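Long-range contact in PG_0823 protein (Porphyromonas gingivalis, PDB 2FSW), which probably binds DNA as a winged-helix transcriptional regulator of the HxlR-like family: residues 60-72 with 81-93. Sequence-based numbering, arbitrary orientation.
Sequences LKFLCGKGLIKKK and VEYSLTPLGEKVL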
loop_
_atom_site.group_PDB
_atom_site.type_symbol
_atom_site.label_atom_id
_atom_site.label_comp_id
_atom_site.label_asym_id
_atom_site.label_seq_id
_atom_site.Cartn_x
_atom_site.Cartn_y
_atom_site.Cartn_z
ATOM N N LEU B 60 -13.593 7.616 -2.535
ATOM C CA LEU B 60 -13.626 9.084 -2.515
ATOM C C LEU B 60 -14.147 9.640 -1.185
ATOM O O LEU B 60 -13.604 10.619 -0.678
ATOM C CB LEU B 60 -14.428 9.649 -3.697
ATOM C CG LEU B 60 -13.764 9.580 -5.085
ATOM C CD1 LEU B 60 -14.752 9.948 -6.200
ATOM C CD2 LEU B 60 -12.476 10.418 -5.184
ATOM N N LYS B 61 -15.174 9.005 -0.619
ATOM C CA LYS B 61 -15.708 9.405 0.691
ATOM C C LYS B 61 -14.692 9.171 1.805
ATOM O O LYS B 61 -14.446 10.050 2.629
ATOM C CB LYS B 61 -17.011 8.666 1.028
ATOM C CG LYS B 61 -17.619 9.131 2.351
ATOM C CD LYS B 61 -18.585 8.129 2.998
ATOM C CE LYS B 61 -17.884 6.932 3.686
ATOM N NZ LYS B 61 -16.406 7.056 4.014
ATOM N N PHE B 62 -14.119 7.973 1.823
ATOM C CA PHE B 62 -13.064 7.607 2.772
ATOM C C PHE B 62 -11.939 8.654 2.787
ATOM O O PHE B 62 -11.614 9.202 3.839
ATOM C CB PHE B 62 -12.553 6.200 2.437
ATOM C CG PHE B 62 -11.424 5.725 3.304
ATOM C CD1 PHE B 62 -11.668 5.254 4.596
ATOM C CD2 PHE B 62 -10.115 5.705 2.812
ATOM C CE1 PHE B 62 -10.616 4.792 5.397
ATOM C CE2 PHE B 62 -9.061 5.250 3.603
ATOM C CZ PHE B 62 -9.314 4.791 4.897
ATOM N N LEU B 63 -11.388 8.953 1.611
ATOM C CA LEU B 63 -10.277 9.904 1.477
ATOM C C LEU B 63 -10.614 11.343 1.883
ATOM O O LEU B 63 -9.756 12.057 2.414
ATOM C CB LEU B 63 -9.721 9.883 0.053
ATOM C CG LEU B 63 -9.038 8.608 -0.460
ATOM C CD1 LEU B 63 -8.860 8.717 -1.957
ATOM C CD2 LEU B 63 -7.696 8.369 0.249
ATOM N N CYS B 64 -11.849 11.776 1.610
ATOM C CA CYS B 64 -12.340 13.072 2.105
ATOM C C CYS B 64 -12.390 13.072 3.636
ATOM O O CYS B 64 -11.962 14.033 4.278
ATOM C CB CYS B 64 -13.727 13.391 1.540
ATOM S SG CYS B 64 -13.727 14.047 -0.142
ATOM N N GLY B 65 -12.901 11.977 4.204
ATOM C CA GLY B 65 -13.007 11.802 5.653
ATOM C C GLY B 65 -11.668 11.782 6.367
ATOM O O GLY B 65 -11.580 12.184 7.528
ATOM N N LYS B 66 -10.628 11.319 5.670
ATOM C CA LYS B 66 -9.260 11.305 6.203
ATOM C C LYS B 66 -8.508 12.620 5.944
ATOM O O LYS B 66 -7.375 12.802 6.404
ATOM C CB LYS B 66 -8.465 10.117 5.629
ATOM C CG LYS B 66 -9.027 8.739 5.985
ATOM C CD LYS B 66 -8.822 8.424 7.448
ATOM C CE LYS B 66 -9.491 7.127 7.813
ATOM N NZ LYS B 66 -8.846 6.510 9.007
ATOM N N GLY B 67 -9.144 13.530 5.213
ATOM C CA GLY B 67 -8.581 14.853 4.962
ATOM C C GLY B 67 -7.447 14.813 3.960
ATOM O O GLY B 67 -6.556 15.669 3.978
ATOM N N LEU B 68 -7.499 13.824 3.072
ATOM C CA LEU B 68 -6.436 13.604 2.090
ATOM C C LEU B 68 -6.755 14.251 0.742
ATOM O O LEU B 68 -5.854 14.660 0.010
ATOM C CB LEU B 68 -6.176 12.102 1.923
ATOM C CG LEU B 68 -5.462 11.395 3.087
ATOM C CD1 LEU B 68 -5.199 9.932 2.747
ATOM C CD2 LEU B 68 -4.174 12.094 3.433
ATOM N N ILE B 69 -8.041 14.330 0.424
ATOM C CA ILE B 69 -8.503 14.983 -0.793
ATOM C C ILE B 69 -9.591 16.008 -0.415
ATOM O O ILE B 69 -10.240 15.870 0.627
ATOM C CB ILE B 69 -9.034 13.957 -1.855
ATOM C CG1 ILE B 69 -10.450 13.474 -1.511
ATOM C CG2 ILE B 69 -8.063 12.762 -2.019
ATOM C CD1 ILE B 69 -11.005 12.430 -2.443
ATOM N N LYS B 70 -9.764 17.040 -1.237
ATOM C CA LYS B 70 -10.892 17.972 -1.050
ATOM C C LYS B 70 -11.883 17.957 -2.218
ATOM O O LYS B 70 -11.504 17.715 -3.364
ATOM C CB LYS B 70 -10.430 19.396 -0.687
ATOM C CG LYS B 70 -9.363 20.017 -1.595
ATOM C CD LYS B 70 -9.034 21.457 -1.162
ATOM C CE LYS B 70 -7.689 21.568 -0.441
ATOM N NZ LYS B 70 -6.575 21.666 -1.425
ATOM N N LYS B 71 -13.151 18.207 -1.906
ATOM C CA LYS B 71 -14.253 18.115 -2.871
ATOM C C LYS B 71 -14.872 19.485 -3.156
ATOM O O LYS B 71 -15.320 20.160 -2.230
ATOM C CB LYS B 71 -15.319 17.158 -2.325
ATOM C CG LYS B 71 -16.562 16.988 -3.176
ATOM C CD LYS B 71 -17.535 16.006 -2.530
ATOM C CE LYS B 71 -18.155 16.570 -1.257
ATOM N NZ LYS B 71 -19.250 15.713 -0.717
ATOM N N LYS B 72 -14.873 19.887 -4.430
ATOM C CA LYS B 72 -15.540 21.126 -4.877
ATOM C C LYS B 72 -16.863 20.796 -5.558
ATOM O O LYS B 72 -16.893 20.094 -6.564
ATOM C CB LYS B 72 -14.675 21.934 -5.856
ATOM C CG LYS B 72 -13.366 22.451 -5.296
ATOM C CD LYS B 72 -12.272 22.367 -6.351
ATOM C CE LYS B 72 -11.051 21.707 -5.769
ATOM N NZ LYS B 72 -10.675 20.498 -6.556
ATOM N N VAL B 81 -18.591 17.459 -9.787
ATOM C CA VAL B 81 -17.665 17.435 -8.648
ATOM C C VAL B 81 -16.216 17.461 -9.121
ATOM O O VAL B 81 -15.840 16.734 -10.042
ATOM C CB VAL B 81 -17.818 16.190 -7.716
ATOM C CG1 VAL B 81 -18.613 16.533 -6.462
ATOM C CG2 VAL B 81 -18.378 14.967 -8.460
ATOM N N GLU B 82 -15.413 18.304 -8.484
ATOM C CA GLU B 82 -13.981 18.338 -8.734
ATOM C C GLU B 82 -13.247 17.946 -7.467
ATOM O O GLU B 82 -13.660 18.323 -6.366
ATOM C CB GLU B 82 -13.538 19.722 -9.211
ATOM C CG GLU B 82 -13.769 19.916 -10.695
ATOM C CD GLU B 82 -13.483 21.318 -11.208
ATOM O OE1 GLU B 82 -12.952 22.167 -10.454
ATOM O OE2 GLU B 82 -13.796 21.561 -12.396
ATOM N N TYR B 83 -12.179 17.164 -7.640
ATOM C CA TYR B 83 -11.324 16.737 -6.538
ATOM C C TYR B 83 -9.884 17.204 -6.719
ATOM O O TYR B 83 -9.356 17.228 -7.833
ATOM C CB TYR B 83 -11.361 15.211 -6.386
ATOM C CG TYR B 83 -12.696 14.675 -5.924
ATOM C CD1 TYR B 83 -13.008 14.609 -4.565
ATOM C CD2 TYR B 83 -13.654 14.225 -6.847
ATOM C CE1 TYR B 83 -14.239 14.113 -4.135
ATOM C CE2 TYR B 83 -14.878 13.734 -6.428
ATOM C CZ TYR B 83 -15.168 13.674 -5.069
ATOM O OH TYR B 83 -16.396 13.181 -4.640
ATOM N N SER B 84 -9.261 17.580 -5.609
ATOM C CA SER B 84 -7.827 17.882 -5.576
ATOM C C SER B 84 -7.241 17.377 -4.273
ATOM O O SER B 84 -7.984 17.047 -3.344
ATOM C CB SER B 84 -7.575 19.380 -5.713
ATOM O OG SER B 84 -8.299 20.095 -4.732
ATOM N N LEU B 85 -5.917 17.317 -4.202
ATOM C CA LEU B 85 -5.271 16.882 -2.975
ATOM C C LEU B 85 -5.177 18.041 -1.996
ATOM O O LEU B 85 -4.898 19.180 -2.397
ATOM C CB LEU B 85 -3.860 16.293 -3.237
ATOM C CG LEU B 85 -3.707 14.989 -4.049
ATOM C CD1 LEU B 85 -2.272 14.456 -3.976
ATOM C CD2 LEU B 85 -4.711 13.888 -3.644
ATOM N N THR B 86 -5.405 17.735 -0.718
ATOM C CA THR B 86 -5.037 18.618 0.387
ATOM C C THR B 86 -3.511 18.632 0.588
ATOM O O THR B 86 -2.799 17.815 -0.004
ATOM C CB THR B 86 -5.738 18.199 1.705
ATOM O OG1 THR B 86 -5.349 16.868 2.072
ATOM C CG2 THR B 86 -7.261 18.274 1.571
ATOM N N PRO B 87 -2.989 19.595 1.380
ATOM C CA PRO B 87 -1.571 19.540 1.745
ATOM C C PRO B 87 -1.164 18.224 2.427
ATOM O O PRO B 87 -0.045 17.745 2.217
ATOM C CB PRO B 87 -1.398 20.749 2.680
ATOM C CG PRO B 87 -2.488 21.724 2.209
ATOM C CD PRO B 87 -3.645 20.818 1.899
ATOM N N LEU B 88 -2.069 17.639 3.215
ATOM C CA LEU B 88 -1.836 16.303 3.781
ATOM C C LEU B 88 -1.741 15.234 2.680
ATOM O O LEU B 88 -0.791 14.450 2.651
ATOM C CB LEU B 88 -2.931 15.937 4.798
ATOM C CG LEU B 88 -2.743 14.598 5.541
ATOM C CD1 LEU B 88 -1.476 14.575 6.376
ATOM C CD2 LEU B 88 -3.976 14.342 6.424
ATOM N N GLY B 89 -2.717 15.227 1.770
ATOM C CA GLY B 89 -2.745 14.274 0.660
ATOM C C GLY B 89 -1.515 14.413 -0.213
ATOM O O GLY B 89 -1.019 13.428 -0.780
ATOM N N GLU B 90 -1.008 15.638 -0.318
ATOM C CA GLU B 90 0.207 15.868 -1.084
ATOM C C GLU B 90 1.419 15.159 -0.445
ATOM O O GLU B 90 2.362 14.815 -1.151
ATOM C CB GLU B 90 0.458 17.372 -1.311
ATOM C CG GLU B 90 -0.420 18.031 -2.411
ATOM C CD GLU B 90 -0.255 19.567 -2.499
ATOM O OE1 GLU B 90 -1.274 20.285 -2.639
ATOM O OE2 GLU B 90 0.886 20.076 -2.430
ATOM N N LYS B 91 1.384 14.939 0.877
ATOM C CA LYS B 91 2.453 14.205 1.585
ATOM C C LYS B 91 2.497 12.702 1.275
ATOM O O LYS B 91 3.448 12.001 1.683
ATOM C CB LYS B 91 2.362 14.380 3.109
ATOM C CG LYS B 91 2.340 15.817 3.599
ATOM C CD LYS B 91 3.718 16.410 3.555
ATOM C CE LYS B 91 3.750 17.734 4.267
ATOM N NZ LYS B 91 3.669 17.512 5.735
ATOM N N VAL B 92 1.459 12.211 0.606
ATOM C CA VAL B 92 1.411 10.807 0.134
ATOM C C VAL B 92 2.169 10.606 -1.189
ATOM O O VAL B 92 2.646 9.515 -1.469
ATOM C CB VAL B 92 -0.063 10.325 -0.017
ATOM C CG1 VAL B 92 -0.138 8.855 -0.403
ATOM C CG2 VAL B 92 -0.813 10.579 1.262
ATOM N N LEU B 93 2.304 11.663 -1.989
ATOM C CA LEU B 93 3.002 11.556 -3.283
ATOM C C LEU B 93 4.428 10.986 -3.244
ATOM O O LEU B 93 4.790 10.246 -4.147
ATOM C CB LEU B 93 2.937 12.881 -4.074
ATOM C CG LEU B 93 1.504 13.295 -4.490
ATOM C CD1 LEU B 93 1.501 14.718 -5.087
ATOM C CD2 LEU B 93 0.810 12.303 -5.444
#
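Y83 packs against the C-terminal turns of helix 53-65, L60 CD2 sitting over one ring face 4.0 Å from the centroid, almost on the normal, in a CH-pi contact. C64 SG meets the ring edge, 4.0 Å from Y83 CE1, while I69 CD1 reaches Y83 CD1 at 3.6 Å. With CG anti to its carbonyl carbon (chi1 -68°), Y83 runs alongside the aliphatic part of K71, its partner in a non-hydrogen-bonded pair. Tyrosine suits this place: its ring offers L60 a face and C64 an edge, and its OH lies beside K71 CD.

K72 works on the other face of the antiparallel hairpin. Its backbone N and O bond to E82, the N-H to E82 O being nearly straight (2.8 Å, 176°), and its bent side chain runs diagonally over strand 80-85, past E82, until NZ makes a weak hydrogen bond to S84 OG (3.0 Å). A long, flexible lysine spans that diagonal.

L68 leads from helix into strand, laying CD2 against L88 CG at 3.6 Å; a branched, apolar leucine suits this buried spot. Before it, G67 closes the helix in a Schellman motif, its positive phi easy for glycine. T86 OG1 donates to G67 O (2.6 Å) and accepts from G89 N, capping helix 87-90; G89, lacking a side chain, lets its CA approach L68 O closely.

The hairpin is the wing of the winged helix-turn-helix. Strand 39-40 pairs with strand 80-85, L60 also packs on helix 41-47, and L68 touches I21 of helix 14-22 and F102 of the second subunit.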